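Local coordinates for protein cytochrome P450 monooxygenase (Rhodococcus sp. ECU0066, PDB 6KBH) that probably acts as a self-sufficient monooxygenase, carrying heme, FMN and a [2Fe-2S] cluster in one chain so that electrons can pass from flavin to heme, at residues A[508-513]-A[565-570]; A[502-507]-A[529-534]; A[200-205]-A[230-235]; A[111-116]-A[225-230]. One frame throughout, in Å; residues are numbered along the deposited sequence.

Contact 1 of 4, residues A[508-513]-A[565-570]. With FMN (flavin mononucleotide), chain B.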
# COMPACT_ATOMS: atom_id res chain seq x y z
N GLY A 508 11.12 21.16 -17.09
CA GLY A 508 11.13 19.76 -17.44
C GLY A 508 10.30 18.89 -16.53
O GLY A 508 10.05 17.72 -16.88
N SER A 509 9.85 19.41 -15.39
CA SER A 509 9.05 18.62 -14.46
C SER A 509 7.70 18.27 -15.07
O SER A 509 7.16 18.99 -15.92
CB SER A 509 8.85 19.37 -13.15
OG SER A 509 10.05 19.98 -12.71
N HIS A 510 7.15 17.15 -14.61
CA HIS A 510 5.86 16.64 -15.06
C HIS A 510 5.01 16.34 -13.84
O HIS A 510 5.44 16.50 -12.69
CB HIS A 510 6.04 15.38 -15.90
CG HIS A 510 6.83 14.31 -15.21
ND1 HIS A 510 8.19 14.16 -15.39
CD2 HIS A 510 6.46 13.35 -14.33
CE1 HIS A 510 8.62 13.15 -14.65
NE2 HIS A 510 7.59 12.64 -14.00
N ILE A 511 3.78 15.88 -14.08
CA ILE A 511 2.95 15.36 -13.00
C ILE A 511 2.21 14.12 -13.49
O ILE A 511 1.96 13.94 -14.68
CB ILE A 511 1.90 16.34 -12.47
CG1 ILE A 511 2.35 17.78 -12.56
CG2 ILE A 511 1.68 16.11 -11.01
CD1 ILE A 511 1.19 18.68 -12.34
N ASP A 512 1.82 13.29 -12.53
CA ASP A 512 1.03 12.09 -12.80
C ASP A 512 -0.42 12.38 -12.44
O ASP A 512 -0.76 12.52 -11.26
CB ASP A 512 1.58 10.90 -12.03
CG ASP A 512 3.05 10.64 -12.33
OD1 ASP A 512 3.75 11.60 -12.71
OD2 ASP A 512 3.49 9.48 -12.21
N VAL A 513 -1.27 12.46 -13.46
CA VAL A 513 -2.68 12.82 -13.30
C VAL A 513 -3.52 11.62 -13.71
O VAL A 513 -3.30 11.04 -14.78
CB VAL A 513 -3.03 14.06 -14.14
CG1 VAL A 513 -2.48 13.93 -15.55
CG2 VAL A 513 -4.53 14.28 -14.16
N GLY A 565 2.51 14.76 -7.06
CA GLY A 565 3.39 15.90 -7.18
C GLY A 565 4.50 15.82 -8.21
O GLY A 565 4.89 14.74 -8.68
N PRO A 566 5.03 16.98 -8.57
CA PRO A 566 6.05 17.06 -9.62
C PRO A 566 7.27 16.20 -9.32
O PRO A 566 7.86 16.28 -8.24
CB PRO A 566 6.41 18.54 -9.65
CG PRO A 566 5.20 19.24 -9.11
CD PRO A 566 4.66 18.31 -8.06
N ARG A 567 7.62 15.35 -10.28
CA ARG A 567 8.97 14.82 -10.41
C ARG A 567 9.56 15.32 -11.72
O ARG A 567 8.87 15.89 -12.57
CB ARG A 567 8.99 13.29 -10.37
CG ARG A 567 7.88 12.65 -9.57
CD ARG A 567 8.24 11.20 -9.29
NE ARG A 567 7.85 10.33 -10.39
CZ ARG A 567 6.62 9.87 -10.58
NH1 ARG A 567 5.65 10.21 -9.74
NH2 ARG A 567 6.35 9.08 -11.61
N ASN A 568 10.86 15.08 -11.90
CA ASN A 568 11.57 15.60 -13.07
C ASN A 568 12.71 14.66 -13.42
O ASN A 568 13.63 14.48 -12.62
CB ASN A 568 12.09 17.01 -12.79
CG ASN A 568 12.58 17.72 -14.04
OD1 ASN A 568 12.64 17.14 -15.12
ND2 ASN A 568 12.94 18.99 -13.89
N HIS A 569 12.63 14.05 -14.60
CA HIS A 569 13.75 13.31 -15.17
C HIS A 569 14.43 14.08 -16.29
O HIS A 569 15.32 13.55 -16.95
CB HIS A 569 13.31 11.94 -15.70
CG HIS A 569 12.19 11.31 -14.92
ND1 HIS A 569 12.14 11.32 -13.55
CD2 HIS A 569 11.10 10.63 -15.34
CE1 HIS A 569 11.06 10.68 -13.15
NE2 HIS A 569 10.41 10.25 -14.21
N PHE A 570 14.01 15.33 -16.52
CA PHE A 570 14.46 16.13 -17.65
C PHE A 570 15.11 17.42 -17.15
O PHE A 570 14.98 18.49 -17.76
CB PHE A 570 13.29 16.43 -18.58
CG PHE A 570 13.70 16.89 -19.95
CD1 PHE A 570 14.85 16.41 -20.55
CD2 PHE A 570 12.91 17.78 -20.66
CE1 PHE A 570 15.22 16.82 -21.81
CE2 PHE A 570 13.27 18.19 -21.92
CZ PHE A 570 14.43 17.72 -22.50
N1 FMN B . 4.94 10.94 -20.90
C2 FMN B . 5.94 10.76 -20.03
O2 FMN B . 6.32 9.57 -19.77
N3 FMN B . 6.56 11.78 -19.42
C4 FMN B . 6.16 13.04 -19.70
O4 FMN B . 6.77 14.09 -19.10
C4A FMN B . 5.12 13.26 -20.60
N5 FMN B . 4.74 14.52 -20.87
C5A FMN B . 3.74 14.72 -21.73
C6 FMN B . 3.37 16.02 -21.99
C7 FMN B . 2.35 16.29 -22.87
C7M FMN B . 2.03 17.79 -23.05
C8 FMN B . 1.68 15.24 -23.53
C8M FMN B . 0.55 15.48 -24.50
C9 FMN B . 2.07 13.93 -23.28
C9A FMN B . 3.09 13.65 -22.37
N10 FMN B . 3.49 12.39 -22.11
C10 FMN B . 4.50 12.18 -21.22
C1' FMN B . 2.82 11.20 -22.73
C2' FMN B . 1.60 10.77 -21.96
O2' FMN B . 1.88 10.24 -20.73
C3' FMN B . 0.80 9.76 -22.74
O3' FMN B . 1.53 8.62 -23.13
C4' FMN B . 0.13 10.41 -23.97
O4' FMN B . -0.51 11.62 -23.84
C5' FMN B . -1.01 9.51 -24.55
O5' FMN B . -1.89 8.86 -23.60
P FMN B . -2.78 7.67 -24.10
O1P FMN B . -3.16 6.79 -22.94
O2P FMN B . -4.05 8.18 -24.72
O3P FMN B . -1.99 6.91 -25.12

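Contact 2 of 4, residues A[502-507]-A[529-534]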
# COMPACT_ATOMS: atom_id res chain seq x y z
N LEU A 502 1.31 25.24 -3.77
CA LEU A 502 1.84 24.11 -4.51
C LEU A 502 3.37 24.13 -4.49
O LEU A 502 3.98 25.20 -4.36
CB LEU A 502 1.35 24.16 -5.96
CG LEU A 502 -0.14 24.10 -6.33
CD1 LEU A 502 -0.96 25.25 -5.77
CD2 LEU A 502 -0.24 24.11 -7.84
N PRO A 503 4.01 22.97 -4.62
CA PRO A 503 5.47 22.92 -4.59
C PRO A 503 6.11 23.77 -5.68
O PRO A 503 5.52 24.07 -6.72
CB PRO A 503 5.78 21.43 -4.81
CG PRO A 503 4.58 20.73 -4.29
CD PRO A 503 3.41 21.62 -4.60
N LYS A 504 7.35 24.16 -5.41
CA LYS A 504 8.19 24.73 -6.46
C LYS A 504 8.61 23.63 -7.41
O LYS A 504 8.85 22.49 -7.00
CB LYS A 504 9.43 25.39 -5.84
CG LYS A 504 9.12 26.56 -4.92
CD LYS A 504 10.06 26.60 -3.72
CE LYS A 504 9.66 27.68 -2.74
NZ LYS A 504 10.21 29.02 -3.12
N TRP A 505 8.69 23.96 -8.70
CA TRP A 505 9.10 22.99 -9.71
C TRP A 505 10.01 23.67 -10.72
O TRP A 505 9.77 24.81 -11.11
CB TRP A 505 7.89 22.37 -10.42
CG TRP A 505 6.94 23.36 -11.01
CD1 TRP A 505 5.86 23.93 -10.40
CD2 TRP A 505 6.97 23.91 -12.34
NE1 TRP A 505 5.23 24.80 -11.26
CE2 TRP A 505 5.89 24.80 -12.45
CE3 TRP A 505 7.82 23.72 -13.44
CZ2 TRP A 505 5.63 25.51 -13.63
CZ3 TRP A 505 7.56 24.43 -14.60
CH2 TRP A 505 6.47 25.31 -14.68
N SER A 506 11.07 22.96 -11.11
CA SER A 506 11.98 23.45 -12.13
C SER A 506 11.52 22.98 -13.51
O SER A 506 10.57 22.20 -13.64
CB SER A 506 13.41 22.98 -11.84
OG SER A 506 13.45 21.58 -11.63
N ALA A 507 12.19 23.47 -14.54
CA ALA A 507 11.77 23.16 -15.90
C ALA A 507 11.99 21.69 -16.23
O ALA A 507 12.93 21.05 -15.74
CB ALA A 507 12.51 24.02 -16.90
N HIS A 529 6.34 30.92 -11.27
CA HIS A 529 6.13 31.92 -10.23
C HIS A 529 4.68 31.98 -9.79
O HIS A 529 4.40 32.51 -8.70
CB HIS A 529 6.60 33.29 -10.72
CG HIS A 529 8.01 33.29 -11.22
ND1 HIS A 529 8.53 34.31 -11.99
CD2 HIS A 529 9.02 32.40 -11.05
CE1 HIS A 529 9.79 34.04 -12.27
NE2 HIS A 529 10.11 32.89 -11.72
N ASP A 530 3.76 31.47 -10.60
CA ASP A 530 2.38 31.29 -10.18
C ASP A 530 2.29 29.96 -9.46
O ASP A 530 2.35 28.89 -10.08
CB ASP A 530 1.42 31.34 -11.37
CG ASP A 530 -0.02 31.35 -10.93
OD1 ASP A 530 -0.24 31.30 -9.70
OD2 ASP A 530 -0.93 31.40 -11.78
N ARG A 531 2.15 30.01 -8.14
CA ARG A 531 2.14 28.82 -7.31
C ARG A 531 0.79 28.62 -6.63
O ARG A 531 0.70 28.11 -5.51
CB ARG A 531 3.28 28.88 -6.30
CG ARG A 531 4.59 29.29 -6.95
CD ARG A 531 5.69 28.30 -6.65
NE ARG A 531 5.62 27.85 -5.26
CZ ARG A 531 5.90 28.62 -4.21
NH1 ARG A 531 6.28 29.88 -4.39
NH2 ARG A 531 5.81 28.12 -2.99
N THR A 532 -0.28 29.01 -7.33
CA THR A 532 -1.61 28.49 -7.06
C THR A 532 -2.08 27.53 -8.14
O THR A 532 -3.19 26.98 -8.02
CB THR A 532 -2.63 29.63 -6.90
OG1 THR A 532 -3.95 29.08 -6.97
CG2 THR A 532 -2.49 30.67 -7.99
N THR A 533 -1.26 27.28 -9.18
CA THR A 533 -1.67 26.46 -10.31
C THR A 533 -0.56 25.67 -10.99
O THR A 533 0.63 26.00 -10.92
CB THR A 533 -2.31 27.29 -11.42
OG1 THR A 533 -1.66 28.56 -11.52
CG2 THR A 533 -3.81 27.40 -11.24
N PHE A 534 -1.01 24.64 -11.71
CA PHE A 534 -0.25 23.92 -12.71
C PHE A 534 -0.98 24.02 -14.05
O PHE A 534 -2.21 24.09 -14.09
CB PHE A 534 -0.10 22.46 -12.32
CG PHE A 534 0.83 22.24 -11.16
CD1 PHE A 534 1.85 23.12 -10.90
CD2 PHE A 534 0.66 21.14 -10.34
CE1 PHE A 534 2.70 22.92 -9.83
CE2 PHE A 534 1.50 20.93 -9.28
CZ PHE A 534 2.52 21.81 -9.02

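Contact 3 of 4, residues A[200-205]-A[230-235]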
# COMPACT_ATOMS: atom_id res chain seq x y z
N ASP A 200 -24.49 -20.12 6.83
CA ASP A 200 -25.17 -19.63 8.02
C ASP A 200 -24.88 -20.46 9.27
O ASP A 200 -24.93 -19.92 10.38
CB ASP A 200 -26.68 -19.54 7.80
CG ASP A 200 -27.08 -18.28 7.07
OD1 ASP A 200 -26.23 -17.37 6.98
OD2 ASP A 200 -28.22 -18.21 6.59
N THR A 201 -24.58 -21.76 9.15
CA THR A 201 -24.25 -22.46 10.38
C THR A 201 -22.80 -22.20 10.77
O THR A 201 -22.51 -21.97 11.95
CB THR A 201 -24.49 -23.97 10.28
OG1 THR A 201 -25.86 -24.19 9.96
CG2 THR A 201 -24.23 -24.63 11.66
N LEU A 202 -21.89 -22.21 9.80
CA LEU A 202 -20.50 -21.94 10.13
C LEU A 202 -20.36 -20.62 10.88
O LEU A 202 -19.48 -20.49 11.74
CB LEU A 202 -19.62 -21.94 8.88
CG LEU A 202 -19.41 -23.26 8.14
CD1 LEU A 202 -18.49 -23.07 6.93
CD2 LEU A 202 -18.86 -24.33 9.08
N ARG A 203 -21.25 -19.67 10.60
CA ARG A 203 -21.25 -18.41 11.35
C ARG A 203 -21.83 -18.60 12.75
O ARG A 203 -21.32 -18.02 13.71
CB ARG A 203 -22.06 -17.36 10.60
CG ARG A 203 -21.90 -17.42 9.11
CD ARG A 203 -23.03 -16.72 8.39
NE ARG A 203 -22.92 -15.28 8.52
CZ ARG A 203 -23.49 -14.56 9.48
NH1 ARG A 203 -24.24 -15.16 10.40
NH2 ARG A 203 -23.32 -13.25 9.52
N GLU A 204 -22.91 -19.38 12.87
CA GLU A 204 -23.44 -19.70 14.19
C GLU A 204 -22.34 -20.26 15.08
O GLU A 204 -22.28 -19.95 16.28
CB GLU A 204 -24.59 -20.70 14.04
CG GLU A 204 -25.61 -20.75 15.18
CD GLU A 204 -25.14 -21.53 16.40
OE1 GLU A 204 -25.32 -22.76 16.40
OE2 GLU A 204 -24.60 -20.92 17.35
N TYR A 205 -21.43 -21.05 14.51
CA TYR A 205 -20.32 -21.64 15.23
C TYR A 205 -19.09 -20.74 15.26
O TYR A 205 -18.02 -21.18 15.69
CB TYR A 205 -19.95 -22.99 14.61
CG TYR A 205 -21.06 -24.03 14.59
CD1 TYR A 205 -22.18 -23.90 15.40
CD2 TYR A 205 -20.98 -25.13 13.75
CE1 TYR A 205 -23.19 -24.85 15.38
CE2 TYR A 205 -21.98 -26.09 13.73
CZ TYR A 205 -23.08 -25.94 14.54
OH TYR A 205 -24.09 -26.89 14.51
N GLY A 230 -15.50 -27.27 18.53
CA GLY A 230 -15.69 -28.66 18.14
C GLY A 230 -16.84 -28.84 17.17
O GLY A 230 -16.72 -29.58 16.19
N LYS A 231 -17.97 -28.17 17.43
CA LYS A 231 -19.08 -28.17 16.48
C LYS A 231 -18.61 -27.73 15.11
O LYS A 231 -18.94 -28.36 14.09
CB LYS A 231 -20.19 -27.23 16.95
CG LYS A 231 -20.97 -27.68 18.16
CD LYS A 231 -22.03 -26.64 18.52
CE LYS A 231 -22.62 -26.88 19.89
NZ LYS A 231 -23.38 -28.16 19.95
N PHE A 232 -17.82 -26.67 15.07
CA PHE A 232 -17.38 -26.11 13.80
C PHE A 232 -16.35 -27.00 13.11
O PHE A 232 -16.28 -27.02 11.88
CB PHE A 232 -16.84 -24.70 14.06
CG PHE A 232 -16.07 -24.12 12.92
CD1 PHE A 232 -14.75 -24.48 12.72
CD2 PHE A 232 -16.64 -23.20 12.07
CE1 PHE A 232 -14.05 -23.99 11.67
CE2 PHE A 232 -15.92 -22.68 11.01
CZ PHE A 232 -14.62 -23.07 10.82
N TRP A 233 -15.56 -27.77 13.88
CA TRP A 233 -14.50 -28.57 13.27
C TRP A 233 -15.07 -29.71 12.43
O TRP A 233 -14.58 -29.98 11.33
CB TRP A 233 -13.59 -29.13 14.35
CG TRP A 233 -12.62 -30.17 13.86
CD1 TRP A 233 -12.76 -31.52 13.96
CD2 TRP A 233 -11.36 -29.94 13.22
NE1 TRP A 233 -11.67 -32.15 13.41
CE2 TRP A 233 -10.80 -31.20 12.95
CE3 TRP A 233 -10.66 -28.79 12.85
CZ2 TRP A 233 -9.56 -31.35 12.33
CZ3 TRP A 233 -9.43 -28.94 12.23
CH2 TRP A 233 -8.90 -30.20 11.97
N GLN A 234 -16.10 -30.40 12.93
CA GLN A 234 -16.63 -31.54 12.20
C GLN A 234 -17.64 -31.15 11.14
O GLN A 234 -17.72 -31.82 10.11
CB GLN A 234 -17.24 -32.57 13.17
CG GLN A 234 -18.62 -32.25 13.71
CD GLN A 234 -19.20 -33.41 14.50
OE1 GLN A 234 -18.59 -34.47 14.60
NE2 GLN A 234 -20.38 -33.20 15.08
N PHE A 235 -18.40 -30.07 11.35
CA PHE A 235 -19.23 -29.57 10.25
C PHE A 235 -18.34 -29.07 9.10
O PHE A 235 -18.58 -29.41 7.93
CB PHE A 235 -20.17 -28.48 10.77
CG PHE A 235 -21.16 -27.98 9.74
CD1 PHE A 235 -21.15 -28.47 8.45
CD2 PHE A 235 -22.11 -27.01 10.09
CE1 PHE A 235 -22.03 -28.01 7.51
CE2 PHE A 235 -23.02 -26.55 9.16
CZ PHE A 235 -22.96 -27.05 7.86

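Contact 4 of 4, residues A[111-116]-A[225-230]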
# COMPACT_ATOMS: atom_id res chain seq x y z
N ASN A 111 -10.73 -29.74 27.23
CA ASN A 111 -10.05 -30.65 26.31
C ASN A 111 -10.90 -31.87 26.02
O ASN A 111 -10.95 -32.36 24.88
CB ASN A 111 -8.69 -31.07 26.87
CG ASN A 111 -7.58 -30.11 26.51
OD1 ASN A 111 -7.61 -29.49 25.44
ND2 ASN A 111 -6.60 -29.98 27.39
N ALA A 112 -11.59 -32.39 27.04
CA ALA A 112 -12.50 -33.51 26.83
C ALA A 112 -13.60 -33.14 25.84
O ALA A 112 -13.98 -33.96 25.00
CB ALA A 112 -13.10 -33.95 28.17
N VAL A 113 -14.12 -31.92 25.94
CA VAL A 113 -15.13 -31.46 24.99
C VAL A 113 -14.56 -31.41 23.58
O VAL A 113 -15.21 -31.81 22.61
CB VAL A 113 -15.69 -30.09 25.42
CG1 VAL A 113 -16.79 -29.64 24.47
CG2 VAL A 113 -16.20 -30.14 26.86
N LEU A 114 -13.32 -30.93 23.44
CA LEU A 114 -12.67 -30.90 22.14
C LEU A 114 -12.46 -32.31 21.60
O LEU A 114 -12.69 -32.57 20.41
CB LEU A 114 -11.34 -30.16 22.22
CG LEU A 114 -11.35 -28.64 22.36
CD1 LEU A 114 -9.96 -28.14 22.72
CD2 LEU A 114 -11.86 -27.97 21.09
N ALA A 115 -12.01 -33.23 22.46
CA ALA A 115 -11.75 -34.59 22.01
C ALA A 115 -13.04 -35.32 21.62
O ALA A 115 -13.00 -36.25 20.81
CB ALA A 115 -11.01 -35.37 23.10
N ARG A 116 -14.18 -34.91 22.19
CA ARG A 116 -15.44 -35.56 21.86
C ARG A 116 -15.83 -35.34 20.40
O ARG A 116 -16.41 -36.24 19.78
CB ARG A 116 -16.54 -35.08 22.80
CG ARG A 116 -16.54 -35.78 24.15
CD ARG A 116 -17.91 -35.72 24.80
NE ARG A 116 -18.32 -34.35 25.08
CZ ARG A 116 -18.09 -33.72 26.22
NH1 ARG A 116 -17.44 -34.34 27.20
NH2 ARG A 116 -18.50 -32.47 26.39
N VAL A 225 -16.18 -22.32 24.47
CA VAL A 225 -15.40 -22.18 23.25
C VAL A 225 -15.10 -23.55 22.66
O VAL A 225 -15.31 -23.79 21.46
CB VAL A 225 -14.11 -21.38 23.53
CG1 VAL A 225 -13.15 -21.49 22.35
CG2 VAL A 225 -14.45 -19.93 23.82
N ALA A 226 -14.62 -24.48 23.50
CA ALA A 226 -14.35 -25.84 23.03
C ALA A 226 -15.59 -26.49 22.43
O ALA A 226 -15.47 -27.32 21.52
CB ALA A 226 -13.83 -26.69 24.19
N ASP A 227 -16.78 -26.11 22.91
CA ASP A 227 -18.00 -26.66 22.34
C ASP A 227 -18.29 -26.05 20.97
O ASP A 227 -18.62 -26.77 20.02
CB ASP A 227 -19.17 -26.43 23.30
CG ASP A 227 -20.32 -27.38 23.07
OD1 ASP A 227 -20.10 -28.61 23.18
OD2 ASP A 227 -21.44 -26.92 22.81
N ALA A 228 -18.17 -24.73 20.85
CA ALA A 228 -18.41 -24.08 19.56
C ALA A 228 -17.32 -24.43 18.55
O ALA A 228 -17.61 -24.56 17.35
CB ALA A 228 -18.51 -22.57 19.74
N VAL A 229 -16.08 -24.59 19.00
CA VAL A 229 -14.99 -24.92 18.09
C VAL A 229 -15.10 -26.37 17.63
O VAL A 229 -14.84 -26.68 16.46
CB VAL A 229 -13.63 -24.63 18.76
CG1 VAL A 229 -12.48 -25.19 17.95
CG2 VAL A 229 -13.46 -23.13 18.96
N GLY A 230 -15.50 -27.27 18.53
CA GLY A 230 -15.69 -28.66 18.14
C GLY A 230 -16.84 -28.84 17.17
O GLY A 230 -16.72 -29.58 16.19

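Contact 1 of 4, residues A[508-513]-A[565-570]
The ring of His-510 reaches His-569 through a first torsion that sets CG between the backbone N and the carbonyl carbon (chi1 55°). Its CE1 comes to 3.4 Å from His-569 NE2, and the pair is edge-to-face, the edge of His-510 meeting the face of His-569. The Arg-567 chain, bent at chi3, brings its guanidinium back to Asp-512, with His-510 NE2 over one face of the guanidinium. There NH2 of Arg-567 gives a bent 2.9 Å bond to OD2 of Asp-512, on the syn side but tilted from the carboxylate plane, in a salt bridge whose two planes lie 65° apart. His-510 and Arg-567 are also an antiparallel hydrogen-bonded pair in the sheet of the FR-type flavin domain. His-510 N donates to Arg-567 O at 3.0 Å, almost straight, while the return bond is weak; Arg-567 O also lies over the centre of the His-510 ring. With an alanine here, the face of His-569 would probably lose its partner and one face of the guanidinium its cover. CB of His-510 borders the flavin, 3.5 Å from O4, whereas Arg-567 NH2 and, weakly, His-569 NE2 donate to the carbonyl of Cys-740, a cluster ligand. The paired strands thus touch both flavin and cluster surroundings, with Asp-512 probably balancing the charge of Arg-567.

Contact 2 of 4, residues A[502-507]-A[529-534]
Leu-502 and Phe-534 form the apolar heart of a junction in the antiparallel beta-barrel usual for FR-type flavin domains, where the loop between strands 489-496 and 510-515 packs on strand 533-536. Methyl CD2 of Leu-502 stands over the middle of the Phe-534 ring, 3.6 Å from its centroid and almost on the ring normal, a CH-pi contact. Trp-505 adds a second aromatic group, its five-membered ring meeting that of Phe-534 obliquely, with the planes at 76°. Trp-505 gets there because CG sits between the backbone N and the carbonyl carbon (chi1 54°), which swings the indole in toward strand 533-536.

Beside this apolar patch lies a polar grip. NE of Arg-531 donates to the carbonyl O of Leu-502 at 3.2 Å, the oxygen lying close to the guanidinium plane, and Leu-502 N makes a weak bond back to Arg-531 O. CG of Lys-504 lies over one face of that guanidinium, toward its rim, although the two cations come near each other. A leucine in place of Arg-531 would probably leave the carbonyl of Leu-502 without this donor and the loop less firmly tied.

Further out, Met-477 of strand 475-486 touches both Leu-502 and Phe-534, and the backbone of Phe-534 is hydrogen-bonded to Leu-494, which fixes the ring's base in the sheet. On the Trp-505 side of that ring, NE1 of Trp-505 lies 3.5 Å from CE1 of Phe-534.

Contact 3 of 4, residues A[200-205]-A[230-235]
Two helices run roughly antiparallel and come together at Tyr-205 and Phe-232, their segment axes 9.8 Å apart and 151° from one another. By their order in the chain, helices 199-204 and 219-242 probably correspond to the F and G helices of the cytochrome P450 fold. Tyr-205 is the first residue to leave helical geometry, though its N still bonds to Thr-201 O, and from this end of the helix its ring stands across the gap. Over one face sits CB of Lys-231, 3.8 Å from the ring centroid and nearly on the normal; CG2 of Thr-201, from the tyrosine's own segment, lies over the opposite face toward the rim. With CG of Phe-235 anti to the backbone N (chi1 -175°), that ring presents its edge to Tyr-205 CE2, which lies 3.8 Å from CD2 of Phe-235. Leu-202 CD2 lies above one face of the Phe-235 ring and also reaches CE2 of Phe-232 at 3.9 Å. No hydrogen bond crosses between the segments. Phe-232 also packs on Met-277 and Ile-280 of helix 269-281. At the base of the two aromatic side chains, CB of Tyr-205 lies 3.6 Å from CB of Phe-232.

Contact 4 of 4, residues A[111-116]-A[225-230]
Ala-226 is the small residue on which two side chains of helix 108-116 converge. Its methyl points across at Leu-114, whose CG lies 3.6 Å from Ala-226 CB, and Val-113 comes in beside it with CB 4.1 Å from that same CB. The leucine has CG anti to its carbonyl carbon (chi1 -73°), which carries the branch over the alanine: CD2 of Leu-114 settles 3.7 Å from Ala-226 O and touches CG1 of Val-229, about one helical turn on. Val-113 goes the other way round the alanine. Its CG1 reaches 3.7 Å from OD1 of Asp-227, setting a methyl against one carboxylate oxygen, while OD2 of that aspartate makes a weak, long ion pair with Lys-231 of its own helix.

No hydrogen bond crosses the interface, which rests on apolar contact. The segment axes run nearly parallel, 12° apart, and approach to 8.3 Å, a close spacing that the alanine's small side chain permits. By chain order helix 108-116 probably is the B' helix, here lying against what is probably the G helix, a pairing found in the distal region of the cytochrome P450 fold.

The four contacts fall into two pairs at opposite sides of the chain's centre. Contacts 4 and 3 come first along the sequence and lie in the heme domain, centres 12 Å apart; both use helix 219-242 and share Gly-230, so one helix packs against 108-116 and then 199-204. Contacts 2 and 1 follow in the flavin domain, centres 11 Å apart, with alternating segments that reach one antiparallel sheet; Ile-511 and Pro-566 pack on Phe-534, and Asn-568 ND2 probably bonds Ala-507 O. Between the pairs, centres are 55 to 66 Å apart and nothing touches, in keeping with a modular chain in which heme and flavin are carried by separate domains.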